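Local coordinates for protein formiminoglutamase (Trypanosoma cruzi, PDB 4MYK) that hydrolyses N-formimino-L-glutamate to L-glutamate and formamide as an arginase-like manganese metalloenzyme, at residues L94-A97 against H98-E102; R130-L133 against R134-G138; L205-L208 against S209-R212. The protein carries 1 engineered substitution. All blocks are in the same frame, centred on the assembly; numbering follows the deposited sequence.

Contact 1. Residues L94-A97 against H98-E102; sequences LEEA and HEKLE
Leu-94 and His-98 sit one helical turn apart on the same face of helix 94-110. Leu-94 turns CG away from its own backbone N (chi1 -165°), which brings the isobutyl group beside the imidazole; CG lies 4.0 Å from CD2 of His-98 and 4.1 Å from NE2. The two side chains slant past each other. The carbonyl of Leu-94 points at the edge of that ring, but CD2 comes implausibly near its oxygen, so the exact fit there is doubtful.

Ordinary i to i+4 backbone bonds tie the turns together. Among the bonds between the two segments, that from Lys-100 N to Glu-96 O (2.9 Å) is the straightest, with an N-H...O angle of 164°. Glu-99 N donates to Glu-95 O, and Leu-101 N to Ala-97 O, each bond 3.0 Å long.

Methylene groups fold over the same carbonyls. CG of Glu-99 is 3.1 Å from Glu-95 O, while CG of Lys-100 is 3.2 Å from Glu-96 O, both placed by first torsions that set CG beside the backbone N. Opposite charges stand near each other without pairing: Glu-96 OE2 and Lys-100 NZ are 5.9 Å apart; each side chain has another partner, Glu-96 OE1 bonding to Ser-92 OG and Lys-100 NZ to Thr-90 O, both in the loop leading into the helix.

Ala-97 and Leu-101 form the buried side, packing on Phe-37 of strand 32-37, and His-98 and Leu-101 also meet Pro-127 of helix 125-135. These are the opening turns of an amphipathic helix laid against a parallel sheet, part of the crossover from strand 83-88 to strand 114-119 in the arginase fold.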
loop_
_atom_site.group_PDB
_atom_site.type_symbol
_atom_site.label_atom_id
_atom_site.label_comp_id
_atom_site.label_asym_id
_atom_site.label_seq_id
_atom_site.Cartn_x
_atom_site.Cartn_y
_atom_site.Cartn_z
ATOM N N LEU A 94 9.072 6.092 -35.809
ATOM C CA LEU A 94 9.480 5.576 -34.504
ATOM C C LEU A 94 10.965 5.199 -34.431
ATOM O O LEU A 94 11.660 5.519 -33.466
ATOM C CB LEU A 94 8.626 4.366 -34.148
ATOM C CG LEU A 94 8.719 3.968 -32.693
ATOM C CD1 LEU A 94 8.087 5.052 -31.815
ATOM C CD2 LEU A 94 8.033 2.635 -32.526
ATOM N N GLU A 95 11.437 4.510 -35.459
ATOM C CA GLU A 95 12.828 4.108 -35.545
ATOM C C GLU A 95 13.721 5.336 -35.626
ATOM O O GLU A 95 14.838 5.332 -35.123
ATOM C CB GLU A 95 13.041 3.214 -36.767
ATOM C CG GLU A 95 12.091 2.021 -36.830
ATOM C CD GLU A 95 10.661 2.417 -37.191
ATOM O OE1 GLU A 95 10.484 3.204 -38.151
ATOM O OE2 GLU A 95 9.714 1.939 -36.518
ATOM N N GLU A 96 13.233 6.393 -36.259
ATOM C CA GLU A 96 13.992 7.635 -36.294
ATOM C C GLU A 96 14.057 8.258 -34.896
ATOM O O GLU A 96 15.091 8.788 -34.492
ATOM C CB GLU A 96 13.382 8.607 -37.299
ATOM C CG GLU A 96 14.107 9.930 -37.409
ATOM C CD GLU A 96 13.427 10.857 -38.390
ATOM O OE1 GLU A 96 12.270 10.563 -38.768
ATOM O OE2 GLU A 96 14.045 11.867 -38.785
ATOM N N ALA A 97 12.954 8.185 -34.157
ATOM C CA ALA A 97 12.927 8.672 -32.779
ATOM C C ALA A 97 13.930 7.903 -31.932
ATOM O O ALA A 97 14.545 8.451 -31.028
ATOM C CB ALA A 97 11.531 8.541 -32.197
ATOM N N HIS A 98 14.094 6.626 -32.237
ATOM C CA HIS A 98 15.095 5.810 -31.574
ATOM C C HIS A 98 16.499 6.277 -31.892
ATOM O O HIS A 98 17.378 6.284 -31.033
ATOM C CB HIS A 98 14.944 4.360 -32.010
ATOM C CG HIS A 98 13.853 3.641 -31.293
ATOM N ND1 HIS A 98 14.100 2.622 -30.404
ATOM C CD2 HIS A 98 12.512 3.824 -31.299
ATOM C CE1 HIS A 98 12.953 2.189 -29.909
ATOM N NE2 HIS A 98 11.976 2.903 -30.433
ATOM N N GLU A 99 16.706 6.650 -33.146
ATOM C CA GLU A 99 18.013 7.100 -33.592
ATOM C C GLU A 99 18.369 8.425 -32.957
ATOM O O GLU A 99 19.484 8.610 -32.490
ATOM C CB GLU A 99 18.032 7.244 -35.107
ATOM C CG GLU A 99 17.805 5.948 -35.859
ATOM C CD GLU A 99 17.962 6.149 -37.342
ATOM O OE1 GLU A 99 18.900 6.873 -37.732
ATOM O OE2 GLU A 99 17.146 5.605 -38.118
ATOM N N LYS A 100 17.417 9.349 -32.940
ATOM C CA LYS A 100 17.663 10.670 -32.377
ATOM C C LYS A 100 17.845 10.615 -30.864
ATOM O O LYS A 100 18.582 11.422 -30.292
ATOM C CB LYS A 100 16.515 11.614 -32.711
ATOM C CG LYS A 100 16.200 11.722 -34.174
ATOM C CD LYS A 100 15.120 12.748 -34.354
ATOM C CE LYS A 100 15.432 13.967 -33.506
ATOM N NZ LYS A 100 14.695 15.181 -33.968
ATOM N N LEU A 101 17.150 9.675 -30.224
ATOM C CA LEU A 101 17.315 9.424 -28.793
ATOM C C LEU A 101 18.733 8.932 -28.481
ATOM O O LEU A 101 19.437 9.534 -27.687
ATOM C CB LEU A 101 16.269 8.417 -28.280
ATOM C CG LEU A 101 16.487 7.914 -26.845
ATOM C CD1 LEU A 101 16.579 9.088 -25.875
ATOM C CD2 LEU A 101 15.410 6.935 -26.407
ATOM N N GLU A 102 19.154 7.845 -29.116
ATOM C CA GLU A 102 20.517 7.353 -28.924
ATOM C C GLU A 102 21.572 8.439 -29.198
ATOM O O GLU A 102 22.520 8.625 -28.434
ATOM C CB GLU A 102 20.780 6.140 -29.817
ATOM C CG GLU A 102 22.189 5.567 -29.704
ATOM C CD GLU A 102 22.489 4.507 -30.765
ATOM O OE1 GLU A 102 21.534 3.860 -31.254
ATOM O OE2 GLU A 102 23.683 4.325 -31.108
#

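Contact 2. Residues R130-L133 against R134-G138; sequences RAML and RAFPG
Met-132 meets Phe-136 across the last turn of helix 125-135 in a Met-aromatic contact. SD lies at the ring edge, 5.1 Å from the centroid and 88° off the ring normal, and the terminal methyl CE touches CE2 of Phe-136 at 3.5 Å. The thioether gets there by bending twice, at chi2 (-72°) and chi3 (-65°), which curls its end round toward the residue four places on. The backbones of this pair are joined too: Phe-136 N donates to Met-132 O at 2.9 Å, just where the chain leaves helical geometry.

Arg-134 contributes mainly its aliphatic stem. Its N bonds to Arg-130 O at 2.9 Å, and CG lies over the same oxygen at 3.4 Å. A bend at chi3 then takes the guanidinium off to Phe-106, with which it makes a cation-pi contact. Arg-130, one turn earlier, uses NE for a salt bridge with Glu-102.

Leu-133 is the residue after the last helical acceptor here, Met-132. Its O has CA of Pro-137 at 3.7 Å; the proline, four residues on, has no N-H with which to continue the helical series.

Met-132 and Phe-136 both rest on Met-275 of strand 274-280, and Met-132 and Ala-135 on Leu-109. This is a helix C-terminus ended ahead of a proline, leading toward strand 141-145 of the arginase-type sheet.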
loop_
_atom_site.group_PDB
_atom_site.type_symbol
_atom_site.label_atom_id
_atom_site.label_comp_id
_atom_site.label_asym_id
_atom_site.label_seq_id
_atom_site.Cartn_x
_atom_site.Cartn_y
_atom_site.Cartn_z
ATOM N N ARG A 130 22.800 1.528 -26.387
ATOM C CA ARG A 130 23.731 1.664 -27.509
ATOM C C ARG A 130 24.545 2.954 -27.408
ATOM O O ARG A 130 25.742 2.971 -27.710
ATOM C CB ARG A 130 22.994 1.580 -28.845
ATOM C CG ARG A 130 22.540 0.173 -29.196
ATOM C CD ARG A 130 22.000 0.081 -30.608
ATOM N NE ARG A 130 20.815 0.913 -30.812
ATOM C CZ ARG A 130 19.572 0.506 -30.586
ATOM N NH1 ARG A 130 19.355 -0.723 -30.127
ATOM N NH2 ARG A 130 18.551 1.325 -30.816
ATOM N N ALA A 131 23.890 4.032 -26.981
ATOM C CA ALA A 131 24.589 5.268 -26.624
ATOM C C ALA A 131 25.727 5.007 -25.627
ATOM O O ALA A 131 26.794 5.622 -25.719
ATOM C CB ALA A 131 23.605 6.310 -26.067
ATOM N N MET A 132 25.489 4.092 -24.682
ATOM C CA MET A 132 26.491 3.701 -23.688
ATOM C C MET A 132 27.609 2.878 -24.311
ATOM O O MET A 132 28.780 3.109 -24.029
ATOM C CB MET A 132 25.866 2.899 -22.540
ATOM C CG MET A 132 25.037 3.709 -21.544
ATOM S SD MET A 132 25.958 4.798 -20.436
ATOM C CE MET A 132 26.909 3.609 -19.467
ATOM N N LEU A 133 27.234 1.914 -25.148
ATOM C CA LEU A 133 28.201 1.039 -25.806
ATOM C C LEU A 133 29.099 1.791 -26.783
ATOM O O LEU A 133 30.180 1.312 -27.132
ATOM C CB LEU A 133 27.496 -0.105 -26.538
ATOM C CG LEU A 133 26.645 -1.072 -25.705
ATOM C CD1 LEU A 133 25.982 -2.109 -26.614
ATOM C CD2 LEU A 133 27.479 -1.740 -24.621
ATOM N N ARG A 134 28.645 2.958 -27.229
ATOM C CA ARG A 134 29.460 3.811 -28.088
ATOM C C ARG A 134 30.375 4.643 -27.225
ATOM O O ARG A 134 31.550 4.820 -27.535
ATOM C CB ARG A 134 28.595 4.752 -28.935
ATOM C CG ARG A 134 27.901 4.110 -30.124
ATOM C CD ARG A 134 26.933 5.114 -30.749
ATOM N NE ARG A 134 27.631 6.342 -31.114
ATOM C CZ ARG A 134 27.050 7.520 -31.324
ATOM N NH1 ARG A 134 25.740 7.659 -31.200
ATOM N NH2 ARG A 134 27.795 8.571 -31.650
ATOM N N ALA A 135 29.824 5.171 -26.140
ATOM C CA ALA A 135 30.572 6.078 -25.285
ATOM C C ALA A 135 31.703 5.381 -24.517
ATOM O O ALA A 135 32.767 5.974 -24.308
ATOM C CB ALA A 135 29.629 6.818 -24.331
ATOM N N PHE A 136 31.472 4.139 -24.091
ATOM C CA PHE A 136 32.490 3.359 -23.387
ATOM C C PHE A 136 32.638 2.009 -24.062
ATOM O O PHE A 136 32.103 1.004 -23.593
ATOM C CB PHE A 136 32.129 3.176 -21.918
ATOM C CG PHE A 136 31.523 4.396 -21.296
ATOM C CD1 PHE A 136 32.322 5.446 -20.883
ATOM C CD2 PHE A 136 30.147 4.501 -21.141
ATOM C CE1 PHE A 136 31.762 6.577 -20.316
ATOM C CE2 PHE A 136 29.582 5.629 -20.582
ATOM C CZ PHE A 136 30.389 6.670 -20.166
ATOM N N PRO A 137 33.358 1.991 -25.191
ATOM C CA PRO A 137 33.613 0.791 -25.989
ATOM C C PRO A 137 34.034 -0.413 -25.150
ATOM O O PRO A 137 35.134 -0.431 -24.594
ATOM C CB PRO A 137 34.762 1.225 -26.890
ATOM C CG PRO A 137 34.527 2.692 -27.083
ATOM C CD PRO A 137 33.974 3.193 -25.784
ATOM N N GLY A 138 33.143 -1.399 -25.061
ATOM C CA GLY A 138 33.428 -2.678 -24.429
ATOM C C GLY A 138 33.478 -2.687 -22.913
ATOM O O GLY A 138 33.674 -3.737 -22.309
#

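Contact 3. Residues L205-L208 against S209-R212; sequences LMWL and SEVR
The side chain of Glu-210 reaches back along the preceding strand end, its carboxylate beside Met-206 and Trp-207. An unusual first torsion (chi1 105°, far from any staggered position) followed by an extended chain carries it there; OE2 lies 3.8 Å from CG of Met-206 and OE1 3.6 Å from Trp-207 N.

Leu-208 and Arg-212 run side by side in the same direction. Leu-208 swings CG opposite its backbone N (chi1 -180°), laying CD1 3.8 Å from CG of Arg-212, whose chain then bends at chi2 and chi3 to send the guanidinium to a salt bridge with Glu-260. Val-211 points back at the strand as well, with CG2 3.6 Å from Met-206 O.

In the backbone, Trp-207 O is gripped twice. Val-211 N approaches almost in line with the carbonyl at 3.1 Å, whereas Glu-210 N, at 2.9 Å, comes from above its plane. Arg-212 N adds a 2.8 Å bond to Leu-208 O.

Ser-209 OG hydrogen-bonds to Glu-73 of the second subunit, which also packs on Trp-207. Here strand 204-207, at one edge of the chain's parallel sheet, is followed by helix 208-214, with Trp-207 at the N-cap position: a beta-to-alpha turn of the arginase/deacetylase fold, placed at a subunit interface.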
loop_
_atom_site.group_PDB
_atom_site.type_symbol
_atom_site.label_atom_id
_atom_site.label_comp_id
_atom_site.label_asym_id
_atom_site.label_seq_id
_atom_site.Cartn_x
_atom_site.Cartn_y
_atom_site.Cartn_z
ATOM N N LEU A 205 20.192 -12.939 -12.495
ATOM C CA LEU A 205 18.823 -12.728 -12.050
ATOM C C LEU A 205 18.793 -12.467 -10.559
ATOM O O LEU A 205 19.220 -13.304 -9.770
ATOM C CB LEU A 205 17.951 -13.938 -12.376
ATOM C CG LEU A 205 18.005 -14.446 -13.817
ATOM C CD1 LEU A 205 16.898 -15.474 -14.044
ATOM C CD2 LEU A 205 17.876 -13.308 -14.801
ATOM N N MET A 206 18.290 -11.292 -10.189
ATOM C CA MET A 206 18.101 -10.924 -8.793
ATOM C C MET A 206 16.618 -10.760 -8.453
ATOM O O MET A 206 16.093 -9.643 -8.438
ATOM C CB MET A 206 18.871 -9.647 -8.484
ATOM C CG MET A 206 20.365 -9.892 -8.388
ATOM S SD MET A 206 21.306 -8.512 -7.738
ATOM C CE MET A 206 22.892 -9.307 -7.581
ATOM N N TRP A 207 15.957 -11.891 -8.191
ATOM C CA TRP A 207 14.506 -11.943 -7.994
ATOM C C TRP A 207 14.070 -11.022 -6.879
ATOM O O TRP A 207 14.818 -10.795 -5.933
ATOM C CB TRP A 207 14.049 -13.365 -7.665
ATOM C CG TRP A 207 14.376 -14.376 -8.712
ATOM C CD1 TRP A 207 15.331 -15.338 -8.643
ATOM C CD2 TRP A 207 13.751 -14.521 -10.000
ATOM N NE1 TRP A 207 15.341 -16.079 -9.800
ATOM C CE2 TRP A 207 14.378 -15.596 -10.648
ATOM C CE3 TRP A 207 12.721 -13.841 -10.667
ATOM C CZ2 TRP A 207 14.012 -16.013 -11.929
ATOM C CZ3 TRP A 207 12.358 -14.261 -11.941
ATOM C CH2 TRP A 207 13.000 -15.333 -12.555
ATOM N N LEU A 208 12.858 -10.488 -7.000
ATOM C CA LEU A 208 12.290 -9.614 -5.974
ATOM C C LEU A 208 12.518 -10.169 -4.554
ATOM O O LEU A 208 13.034 -9.471 -3.682
ATOM C CB LEU A 208 10.794 -9.394 -6.244
ATOM C CG LEU A 208 10.014 -8.498 -5.279
ATOM C CD1 LEU A 208 10.618 -7.106 -5.213
ATOM C CD2 LEU A 208 8.553 -8.437 -5.661
ATOM N N SER A 209 12.153 -11.434 -4.350
ATOM C CA SER A 209 12.254 -12.080 -3.049
ATOM C C SER A 209 13.653 -11.968 -2.434
ATOM O O SER A 209 13.802 -11.815 -1.225
ATOM C CB SER A 209 11.800 -13.547 -3.133
ATOM O OG SER A 209 12.569 -14.280 -4.065
ATOM N N GLU A 210 14.680 -12.021 -3.269
ATOM C CA GLU A 210 16.048 -11.927 -2.775
ATOM C C GLU A 210 16.470 -10.475 -2.513
ATOM O O GLU A 210 17.164 -10.192 -1.528
ATOM C CB GLU A 210 17.011 -12.658 -3.716
ATOM C CG GLU A 210 17.862 -11.777 -4.588
ATOM C CD GLU A 210 18.834 -12.589 -5.437
ATOM O OE1 GLU A 210 18.382 -13.547 -6.124
ATOM O OE2 GLU A 210 20.048 -12.268 -5.407
ATOM N N VAL A 211 16.033 -9.556 -3.373
ATOM C CA VAL A 211 16.229 -8.124 -3.113
ATOM C C VAL A 211 15.618 -7.763 -1.750
ATOM O O VAL A 211 16.226 -7.081 -0.924
ATOM C CB VAL A 211 15.579 -7.246 -4.216
ATOM C CG1 VAL A 211 15.601 -5.773 -3.831
ATOM C CG2 VAL A 211 16.263 -7.459 -5.557
ATOM N N ARG A 212 14.399 -8.242 -1.528
ATOM C CA ARG A 212 13.683 -7.985 -0.295
ATOM C C ARG A 212 14.373 -8.687 0.870
ATOM O O ARG A 212 14.422 -8.146 1.973
ATOM C CB ARG A 212 12.237 -8.448 -0.421
ATOM C CG ARG A 212 11.456 -7.792 -1.550
ATOM C CD ARG A 212 10.037 -7.554 -1.087
ATOM N NE ARG A 212 10.097 -6.798 0.156
ATOM C CZ ARG A 212 9.911 -5.484 0.237
ATOM N NH1 ARG A 212 9.592 -4.787 -0.861
ATOM N NH2 ARG A 212 10.016 -4.878 1.424
#

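Overall arrangement
Contacts 1 and 2 belong together: helices 94-110 and 125-135 lie against each other, joined by the salt bridge from Glu-102 to Arg-130 and by the methyl of Ala-131 packing on the backbone oxygen of Glu-102. Both are partly buried, with apolar side chains on the sheet strands and charged ones at the rim and between the helices. They differ in place, contact 1 opening a helix and contact 2 closing one, with sulfur and aromatic packing where the first has leucine and histidine. Contact 3 lies about 33 Å from contact 1, centre to centre, on the opposite side of the chain's centre. It is the most buried, joins strand to helix, and has a neighbouring subunit in reach.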